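Local coordinates for peptidase S9 prolyl oligopeptidase catalytic domain-containing protein (Pyrococcus horikoshii, PDB 4HXF) that assembles into a self-compartmentalizing hexamer and probably acts as a serine peptidase of the prolyl oligopeptidase family, an acylaminoacyl peptidase, at residues A[412-415]-A[420-423]; A[522-525]-A[529-532]. All blocks are in the same frame, centred on the assembly; numbering follows the deposited sequence.

Contact 1: A[412-415]-A[420-423]; sequences YVNP and GYSE
Asn-414, in the run 412-415, reaches across a short loop to the phenol end of Tyr-421. Following the asparagine outward, its CB already lies 3.7 Å from Tyr-421 OH and 3.9 Å from CE1 of the same ring, a modest van der Waals contact. The next atom, CG, is held beside the backbone N and opposite the carbonyl carbon (chi1 -81°), a torsion that aims the amide at the phenol. At the tip, Asn-414 ND2 donates to Tyr-421 OH over 3.1 Å, with an N-H...O angle of 159°. The hydroxyl sits close to the plane of the amide, where an N-H points, while the nitrogen arrives at the edge of the phenol, near the ring plane. The two side chains run at about a right angle to each other, their amide and ring planes turned 70° apart, so the amide meets the ring at its hydroxyl edge and does not stack on it.

Both polar ends have further partners. Asn-414 ND2 also donates to Tyr-392 O, which employs the primary amide as a double donor, and Tyr-421 OH is hydrogen-bonded to Asp-364 OD2. Asparagine suits its place by offering two N-H groups on a short arm; tyrosine suits the other by carrying a hydroxyl far from its own backbone on a rigid ring. Next to it, Gly-420 adopts backbone angles that would jam a CB against the preceding carbonyl.

The contact thus ties the 412-415 run, on strand 409-413 of the alpha/beta-hydrolase sheet, to the loop leading into helix 423-427. Chemically, the phenol bridges an amide donor and a carboxylate: the nearby negative charge of Asp-364 would probably enhance the hydroxyl's ability to accept the bond from Asn-414.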
# COMPACT_ATOMS: atom_id res chain seq x y z
N TYR A 412 -33.43 -33.99 26.04
CA TYR A 412 -32.80 -33.02 26.95
C TYR A 412 -33.75 -32.69 28.16
O TYR A 412 -34.99 -32.72 28.02
CB TYR A 412 -32.44 -31.75 26.20
CG TYR A 412 -33.53 -30.96 25.47
CD1 TYR A 412 -33.87 -31.21 24.15
CD2 TYR A 412 -34.24 -29.99 26.11
CE1 TYR A 412 -34.86 -30.49 23.56
CE2 TYR A 412 -35.22 -29.21 25.45
CZ TYR A 412 -35.47 -29.49 24.15
OH TYR A 412 -36.46 -28.70 23.57
N VAL A 413 -33.13 -32.49 29.34
CA VAL A 413 -33.95 -32.25 30.54
C VAL A 413 -33.40 -31.06 31.29
O VAL A 413 -32.28 -30.60 31.05
CB VAL A 413 -34.00 -33.51 31.48
CG1 VAL A 413 -34.36 -34.78 30.59
CG2 VAL A 413 -32.63 -33.73 32.29
N ASN A 414 -34.19 -30.64 32.31
CA ASN A 414 -33.67 -29.65 33.28
C ASN A 414 -33.42 -30.37 34.62
O ASN A 414 -34.35 -30.55 35.45
CB ASN A 414 -34.67 -28.51 33.44
CG ASN A 414 -34.57 -27.47 32.34
OD1 ASN A 414 -33.46 -27.23 31.82
ND2 ASN A 414 -35.71 -26.78 31.99
N PRO A 415 -32.19 -30.81 34.86
CA PRO A 415 -31.95 -31.54 36.13
C PRO A 415 -31.96 -30.55 37.28
O PRO A 415 -31.89 -29.30 37.05
CB PRO A 415 -30.54 -32.10 35.96
CG PRO A 415 -29.94 -31.25 34.93
CD PRO A 415 -31.00 -30.72 33.98
N GLY A 420 -35.24 -21.84 36.42
CA GLY A 420 -36.59 -21.95 36.00
C GLY A 420 -37.59 -22.56 36.96
O GLY A 420 -38.80 -22.66 36.68
N TYR A 421 -37.12 -22.89 38.15
CA TYR A 421 -37.85 -23.58 39.15
C TYR A 421 -37.62 -22.85 40.47
O TYR A 421 -37.25 -21.69 40.50
CB TYR A 421 -37.36 -25.05 39.17
CG TYR A 421 -37.54 -25.66 37.79
CD1 TYR A 421 -36.52 -25.59 36.86
CD2 TYR A 421 -38.70 -26.30 37.42
CE1 TYR A 421 -36.71 -26.02 35.57
CE2 TYR A 421 -38.86 -26.78 36.10
CZ TYR A 421 -37.82 -26.69 35.22
OH TYR A 421 -38.04 -27.13 33.94
N SER A 422 -37.89 -23.52 41.59
CA SER A 422 -37.67 -22.93 42.88
C SER A 422 -36.21 -22.65 43.08
O SER A 422 -35.26 -23.25 42.46
CB SER A 422 -38.13 -23.79 44.06
OG SER A 422 -37.38 -25.00 44.18
N GLU A 423 -35.92 -21.72 43.98
CA GLU A 423 -34.57 -21.47 44.40
C GLU A 423 -33.89 -22.74 44.96
O GLU A 423 -32.78 -23.07 44.64
CB GLU A 423 -34.48 -20.34 45.44
CG GLU A 423 -33.06 -20.04 45.83
CD GLU A 423 -32.98 -18.75 46.60
OE1 GLU A 423 -33.16 -18.77 47.81
OE2 GLU A 423 -32.93 -17.67 46.00

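Contact 2: A[522-525]-A[529-532]. With HEZ (hexane-1,6-diol), chain N.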
# COMPACT_ATOMS: atom_id res chain seq x y z
N TYR A 522 -12.98 -32.03 45.09
CA TYR A 522 -12.36 -31.52 43.90
C TYR A 522 -11.76 -32.61 43.01
O TYR A 522 -11.60 -32.41 41.81
CB TYR A 522 -11.29 -30.47 44.25
CG TYR A 522 -11.97 -29.13 44.51
CD1 TYR A 522 -12.60 -28.85 45.75
CD2 TYR A 522 -12.01 -28.16 43.57
CE1 TYR A 522 -13.19 -27.63 45.97
CE2 TYR A 522 -12.66 -26.94 43.78
CZ TYR A 522 -13.23 -26.68 45.01
OH TYR A 522 -13.91 -25.49 45.19
N ARG A 523 -11.40 -33.74 43.64
CA ARG A 523 -10.99 -34.92 42.88
C ARG A 523 -12.16 -35.88 42.67
O ARG A 523 -12.36 -36.38 41.56
CB ARG A 523 -9.90 -35.67 43.66
CG ARG A 523 -8.50 -34.99 43.55
CD ARG A 523 -7.58 -35.62 44.63
NE ARG A 523 -7.49 -37.07 44.34
CZ ARG A 523 -6.48 -37.66 43.67
NH1 ARG A 523 -5.36 -36.95 43.28
NH2 ARG A 523 -6.55 -38.97 43.43
N LYS A 524 -12.96 -36.11 43.71
CA LYS A 524 -14.04 -37.05 43.65
C LYS A 524 -15.08 -36.76 42.55
O LYS A 524 -15.64 -37.71 41.97
CB LYS A 524 -14.82 -37.19 45.00
CG LYS A 524 -16.05 -38.06 44.96
CD LYS A 524 -16.90 -38.10 46.28
CE LYS A 524 -18.34 -38.64 46.02
NZ LYS A 524 -19.31 -38.46 47.17
N LEU A 525 -15.37 -35.50 42.32
CA LEU A 525 -16.34 -35.15 41.34
C LEU A 525 -15.75 -34.67 39.99
O LEU A 525 -16.44 -34.04 39.18
CB LEU A 525 -17.27 -34.09 41.87
CG LEU A 525 -17.89 -34.53 43.19
CD1 LEU A 525 -18.68 -33.30 43.77
CD2 LEU A 525 -18.72 -35.83 43.05
N PHE A 529 -10.08 -37.95 36.92
CA PHE A 529 -9.59 -39.02 37.77
C PHE A 529 -10.19 -40.40 37.43
O PHE A 529 -9.72 -41.45 37.93
CB PHE A 529 -9.84 -38.69 39.21
CG PHE A 529 -9.03 -37.58 39.65
CD1 PHE A 529 -9.41 -36.30 39.47
CD2 PHE A 529 -7.71 -37.82 40.07
CE1 PHE A 529 -8.59 -35.25 39.77
CE2 PHE A 529 -6.82 -36.77 40.36
CZ PHE A 529 -7.31 -35.45 40.25
N TYR A 530 -11.23 -40.40 36.61
CA TYR A 530 -11.92 -41.61 36.18
C TYR A 530 -11.78 -41.91 34.74
O TYR A 530 -12.52 -42.71 34.15
CB TYR A 530 -13.44 -41.42 36.48
CG TYR A 530 -13.75 -41.12 37.97
CD1 TYR A 530 -13.84 -39.81 38.43
CD2 TYR A 530 -14.18 -42.10 38.82
CE1 TYR A 530 -14.17 -39.52 39.72
CE2 TYR A 530 -14.60 -41.79 40.15
CZ TYR A 530 -14.60 -40.48 40.56
OH TYR A 530 -14.85 -40.24 41.90
N ALA A 531 -10.79 -41.24 34.11
CA ALA A 531 -10.49 -41.46 32.66
C ALA A 531 -10.36 -42.92 32.26
O ALA A 531 -10.74 -43.24 31.15
CB ALA A 531 -9.21 -40.68 32.37
N LYS A 532 -9.80 -43.76 33.11
CA LYS A 532 -9.63 -45.19 32.76
C LYS A 532 -10.96 -45.88 32.39
O LYS A 532 -10.97 -46.86 31.70
CB LYS A 532 -8.81 -45.94 33.82
CG LYS A 532 -9.58 -46.11 35.09
CD LYS A 532 -8.84 -46.92 36.19
CE LYS A 532 -9.43 -46.53 37.59
O1 HEZ N . -11.16 -44.12 39.55
C1 HEZ N . -11.27 -44.51 40.91
C2 HEZ N . -11.51 -43.31 41.85
C3 HEZ N . -10.93 -41.98 41.41
C4 HEZ N . -11.44 -40.89 42.36
C5 HEZ N . -10.37 -39.92 42.81
C6 HEZ N . -9.68 -40.39 44.07
O6 HEZ N . -9.18 -39.25 44.78
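Arg-523 packs on the Phe-529 ring, first with a methylene and then with its guanidinium group. Arg-523 CG makes a CH-pi contact over the Phe-529 face, 4.0 Å from the ring centroid. A bend at chi3 (60°) then folds the arginine back, bringing NH1 to 3.3 Å from Phe-529 CE2. That carbon lies over a guanidinium face, but the planes are 47° apart, too tilted for a parallel stack. Flexible methylenes and a flat aromatic ring suit this pairing.

The hydrogen bond between the segments joins Tyr-530 OH to Lys-524 O at 2.7 Å. It follows a carbonyl lone pair, with a C=O...O angle of 127°, near the end of helix 521-524. Replacing Tyr-530 with phenylalanine would probably leave Lys-524 O without this donor and the turn less firmly fastened.

A hexane-1,6-diol, probably from the crystallisation liquor, lies against the Tyr-530 face through C3. Its O6 accepts from Arg-523 NE (2.8 Å) and NH2 (3.0 Å).

Across the subunit boundary, Arg-523 NH2 donates to Leu-517 O of the second subunit, whose Leu-495 packs on Phe-529. Chemically, the tyrosine closes this turn of the hydrolase domain internally, while the arginine's several N-H groups serve the subunit interface and, in this crystal, also hold a diol.

Overall arrangement
Contacts 1 and 2 follow one another along the chain, both in the part that belongs to the prolyl oligopeptidase family. Their centres lie 26 Å apart and their nearest atoms about 14 Å, so neither touches the other. In contact 1 the Asn-414 side chain is about 12 Å from the bound chloromethyl ketone inhibitor, and the Tyr-421 side chain is about 12 Å from a magnesium ion. Contact 2 lies away from the inhibitor and metal sites, though its Tyr-522 touches Trp-494 of the inhibitor pocket; its centre is 29 Å from the chain centre against 17 Å for contact 1. No other subunit touches the segments of contact 1, whereas contact 2 meets a second subunit of the hexamer.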